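Local coordinates for putative S-adenosyl-L-methionine-dependent Methyltransferase (Methanococcus maripaludis, PDB 3DLC), which binds S-adenosylmethionine and probably transfers its methyl group to an acceptor, possibly a sterol-like one, at residues G55-S58 and I59-K63; I105-E108 and D109-D113. All coordinates share one frame; numbering follows the deposited sequence. Where two conformers were deposited one is given.

Interaction 1 of 2, residues G55-S58 and I59-K63; sequences GALS and IALAK
Leu57 and Leu61, one helical turn apart, lie along the same buried side of the helix; in one of the two conformers of Leu61, CG of Leu57 is 4.2 Å from CD1 of Leu61. Leu57 holds its CG anti to the backbone N (chi1 -177°), whereas Leu61 in this conformer swings its CG back beside its own N (chi1 -81°). There CG of Leu61 comes to 3.6 Å from the carbonyl O of Leu57, and the backbone N of Leu61 donates to that same oxygen at 2.9 Å. Ile32 and Ala33 of helix 28-40 cover the two leucines. Ser58 is also buried; its OG is bonded to Asp49 of strand 46-50, and its carbonyl O takes the N-H of Ala62.

Residues 55-63 form nearly all of helix 56-64, the crossover helix of a Rossmann-type beta-alpha-beta unit, with Gly55 at its N-cap. Gly55 has a positive phi, a backbone shape that suits glycine. Ala56, which fits the GxGxxA pattern of such folds, lies near bound S-adenosylmethionine and touches Tyr29, a residue that binds it.

Packing is looser around Ile59, which is partly exposed although it still touches Ile95 of strand 95-99. The N-H of Ile59 donates a nearly straight bond (167°) to Gly55 O at 2.9 Å, and CG1 of Ile59 rests 3.3 Å from that same Gly55 O.

Interaction 2 of 2, residues I105-E108 and D109-D113; sequences IPIE and DNYAD
Ile107, in one of its two conformers, meets Tyr111 through its CG2 methyl, which sits 3.6 Å from ring atom CD2 and 3.7 Å from CB of the tyrosine. The two side chains cross at about a right angle, and the methyl approaches the ring obliquely. Tyr111 carries its CG anti to the backbone N (chi1 180°), which sends the ring back alongside the preceding loop. A second apolar touch comes from the aliphatic part of Glu108, whose CG lies 4.1 Å from CD1 of the tyrosine, also at an oblique approach. Ile107 is the buried member of this group: it packs on Ile48 of strand 46-50, which Tyr111 touches as well, and on Ile137 of helix 127-137.

The backbone that brings these side chains together is a type II beta turn from Glu108 to Tyr111, with Asn110 in a left-handed conformation (phi 60°) at its third position. The turn ends the loop after strand 95-99 and leads into strand 112-118 of the Rossmann-type sheet. Within it, the carbonyl O of Glu108 lies 3.4 Å from CB of Tyr111.

Polar links run through water and through residues beyond the turn. Glu108 places CG between its backbone N and carbonyl carbon (chi1 69°), and the chain then extends so that its carboxylate stands beside the turn. One water donates both to Glu108 OE2, at 2.7 Å, and to Asp109 O, at 2.9 Å, bridging the side chain to the carbonyl of the turn's central peptide. The carboxylate of Asp109 forms a salt bridge with Arg136, whose guanidinium also bonds Ile107 O, while Asn110 OD1 accepts a hydrogen bond from Lys213.

Overall arrangement
Both contacts are local and belong to the same Rossmann-type methyltransferase domain, with interaction 1 earlier in the chain. The centres of interaction 1 and interaction 2 are about 19 Å apart and their nearest atoms about 10 Å, so they do not touch. Strand 46-50 relates them: helix 56-64 follows it in the first beta-alpha-beta unit, and strand 112-118, entered through interaction 2, runs parallel beside it in the sheet. Residues 55-63 are mostly buried and begin about 5 Å from S-adenosylmethionine, measured from the side chain of Ala56. Residues 105-113 form a more exposed turn, with the side chain of Ile107 about 11 Å from the cofactor; strand 112-118 then carries the chain on to the cofactor-binding Arg118.

Interaction 1 of 2, residues G55-S58 and I59-K63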
# COMPACT_ATOMS: atom_id res chain seq x y z
N GLY A 55 -3.84 -5.93 7.04
CA GLY A 55 -2.91 -5.23 7.90
C GLY A 55 -1.48 -5.70 7.93
O GLY A 55 -0.70 -5.22 8.75
N ALA A 56 -1.10 -6.64 7.05
CA ALA A 56 0.21 -7.26 7.19
C ALA A 56 1.36 -6.30 6.98
O ALA A 56 2.40 -6.49 7.60
CB ALA A 56 0.34 -8.49 6.30
N LEU A 57 1.23 -5.31 6.11
CA LEU A 57 2.36 -4.37 5.91
C LEU A 57 2.51 -3.48 7.14
O LEU A 57 3.61 -3.21 7.60
CB LEU A 57 2.21 -3.54 4.63
CG LEU A 57 3.38 -2.61 4.31
CD1 LEU A 57 4.73 -3.37 4.21
CD2 LEU A 57 3.05 -1.84 3.03
N SER A 58 1.39 -3.03 7.69
CA SER A 58 1.42 -2.22 8.91
C SER A 58 2.04 -3.00 10.07
O SER A 58 2.83 -2.47 10.86
CB SER A 58 0.02 -1.74 9.29
OG SER A 58 -0.45 -0.72 8.43
N ILE A 59 1.63 -4.25 10.23
CA ILE A 59 2.17 -5.11 11.28
C ILE A 59 3.70 -5.28 11.10
O ILE A 59 4.45 -5.12 12.07
CB ILE A 59 1.42 -6.46 11.34
CG1 ILE A 59 -0.03 -6.23 11.86
CG2 ILE A 59 2.21 -7.47 12.14
CD1 ILE A 59 -0.93 -7.45 11.71
N ALA A 60 4.15 -5.53 9.88
CA ALA A 60 5.57 -5.71 9.65
C ALA A 60 6.35 -4.43 9.96
O ALA A 60 7.40 -4.47 10.58
CB ALA A 60 5.80 -6.16 8.20
N LEU A 61 5.81 -3.29 9.55
CA LEU A 61 6.46 -2.01 9.84
C LEU A 61 6.52 -1.74 11.34
O LEU A 61 7.53 -1.27 11.86
CB LEU A 61 5.77 -0.84 9.10
CG LEU A 61 6.14 -0.64 7.65
CD1 LEU A 61 5.08 0.23 6.95
CD2 LEU A 61 7.53 0.00 7.51
N ALA A 62 5.43 -2.03 12.04
CA ALA A 62 5.40 -1.81 13.50
C ALA A 62 6.50 -2.61 14.19
O ALA A 62 7.14 -2.15 15.13
CB ALA A 62 4.02 -2.16 14.06
N LYS A 63 6.71 -3.84 13.73
CA LYS A 63 7.68 -4.71 14.38
C LYS A 63 9.13 -4.29 14.14
O LYS A 63 10.01 -4.68 14.91
CB LYS A 63 7.48 -6.15 13.92
CG LYS A 63 6.19 -6.78 14.43
CD LYS A 63 6.05 -8.18 13.87
CE LYS A 63 4.79 -8.89 14.32
NZ LYS A 63 4.65 -10.18 13.57

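Interaction 2 of 2, residues I105-E108 and D109-D113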
# COMPACT_ATOMS: atom_id res chain seq x y z
N ILE A 105 -9.40 11.40 2.32
CA ILE A 105 -8.72 10.82 3.47
C ILE A 105 -9.04 11.60 4.74
O ILE A 105 -8.83 12.81 4.77
CB ILE A 105 -7.19 10.80 3.25
CG1 ILE A 105 -6.84 10.05 1.97
CG2 ILE A 105 -6.50 10.17 4.49
CD1 ILE A 105 -5.33 10.07 1.59
N PRO A 106 -9.51 10.92 5.79
CA PRO A 106 -9.91 11.61 7.04
C PRO A 106 -8.73 11.86 7.96
O PRO A 106 -8.69 11.42 9.12
CB PRO A 106 -10.91 10.64 7.65
CG PRO A 106 -10.36 9.31 7.30
CD PRO A 106 -9.84 9.48 5.86
N ILE A 107 -7.76 12.54 7.39
CA ILE A 107 -6.52 12.91 8.06
C ILE A 107 -6.20 14.36 7.70
O ILE A 107 -6.44 14.80 6.57
CB ILE A 107 -5.37 11.93 7.67
CG1 ILE A 107 -5.71 10.50 8.11
CG2 ILE A 107 -4.02 12.37 8.26
CD1 ILE A 107 -4.73 9.45 7.61
N GLU A 108 -5.67 15.09 8.67
CA GLU A 108 -5.34 16.49 8.46
C GLU A 108 -4.20 16.70 7.48
O GLU A 108 -3.40 15.82 7.18
CB GLU A 108 -5.04 17.23 9.77
CG GLU A 108 -3.78 16.86 10.49
CD GLU A 108 -3.62 17.64 11.81
OE1 GLU A 108 -4.65 18.00 12.42
OE2 GLU A 108 -2.48 17.89 12.23
N ASP A 109 -4.13 17.93 7.00
CA ASP A 109 -3.08 18.34 6.10
C ASP A 109 -1.69 18.15 6.74
O ASP A 109 -1.51 18.40 7.94
CB ASP A 109 -3.17 19.83 5.78
CG ASP A 109 -4.45 20.24 5.07
OD1 ASP A 109 -5.28 19.42 4.66
OD2 ASP A 109 -4.63 21.47 4.92
N ASN A 110 -0.73 17.73 5.93
CA ASN A 110 0.69 17.74 6.33
C ASN A 110 1.00 16.91 7.55
O ASN A 110 1.90 17.22 8.30
CB ASN A 110 1.13 19.19 6.57
CG ASN A 110 0.94 20.04 5.36
OD1 ASN A 110 1.20 19.62 4.25
ND2 ASN A 110 0.50 21.29 5.57
N TYR A 111 0.29 15.81 7.70
CA TYR A 111 0.38 14.96 8.85
C TYR A 111 1.42 13.84 8.79
O TYR A 111 2.02 13.51 9.83
CB TYR A 111 -1.00 14.31 9.09
CG TYR A 111 -1.05 13.37 10.27
CD1 TYR A 111 -1.21 13.88 11.54
CD2 TYR A 111 -0.95 11.99 10.11
CE1 TYR A 111 -1.25 13.03 12.64
CE2 TYR A 111 -1.00 11.15 11.19
CZ TYR A 111 -1.16 11.67 12.45
OH TYR A 111 -1.19 10.81 13.51
N ALA A 112 1.60 13.23 7.63
CA ALA A 112 2.33 11.97 7.52
C ALA A 112 3.80 12.15 7.17
O ALA A 112 4.13 12.74 6.16
CB ALA A 112 1.65 11.10 6.41
N ASP A 113 4.65 11.55 7.97
CA ASP A 113 6.06 11.47 7.61
C ASP A 113 6.33 10.49 6.47
O ASP A 113 7.26 10.66 5.69
CB ASP A 113 6.87 11.07 8.85
CG ASP A 113 6.81 12.12 9.94
OD1 ASP A 113 7.30 13.24 9.71
OD2 ASP A 113 6.27 11.82 11.01
O HOH W 1 -0.37 17.96 10.55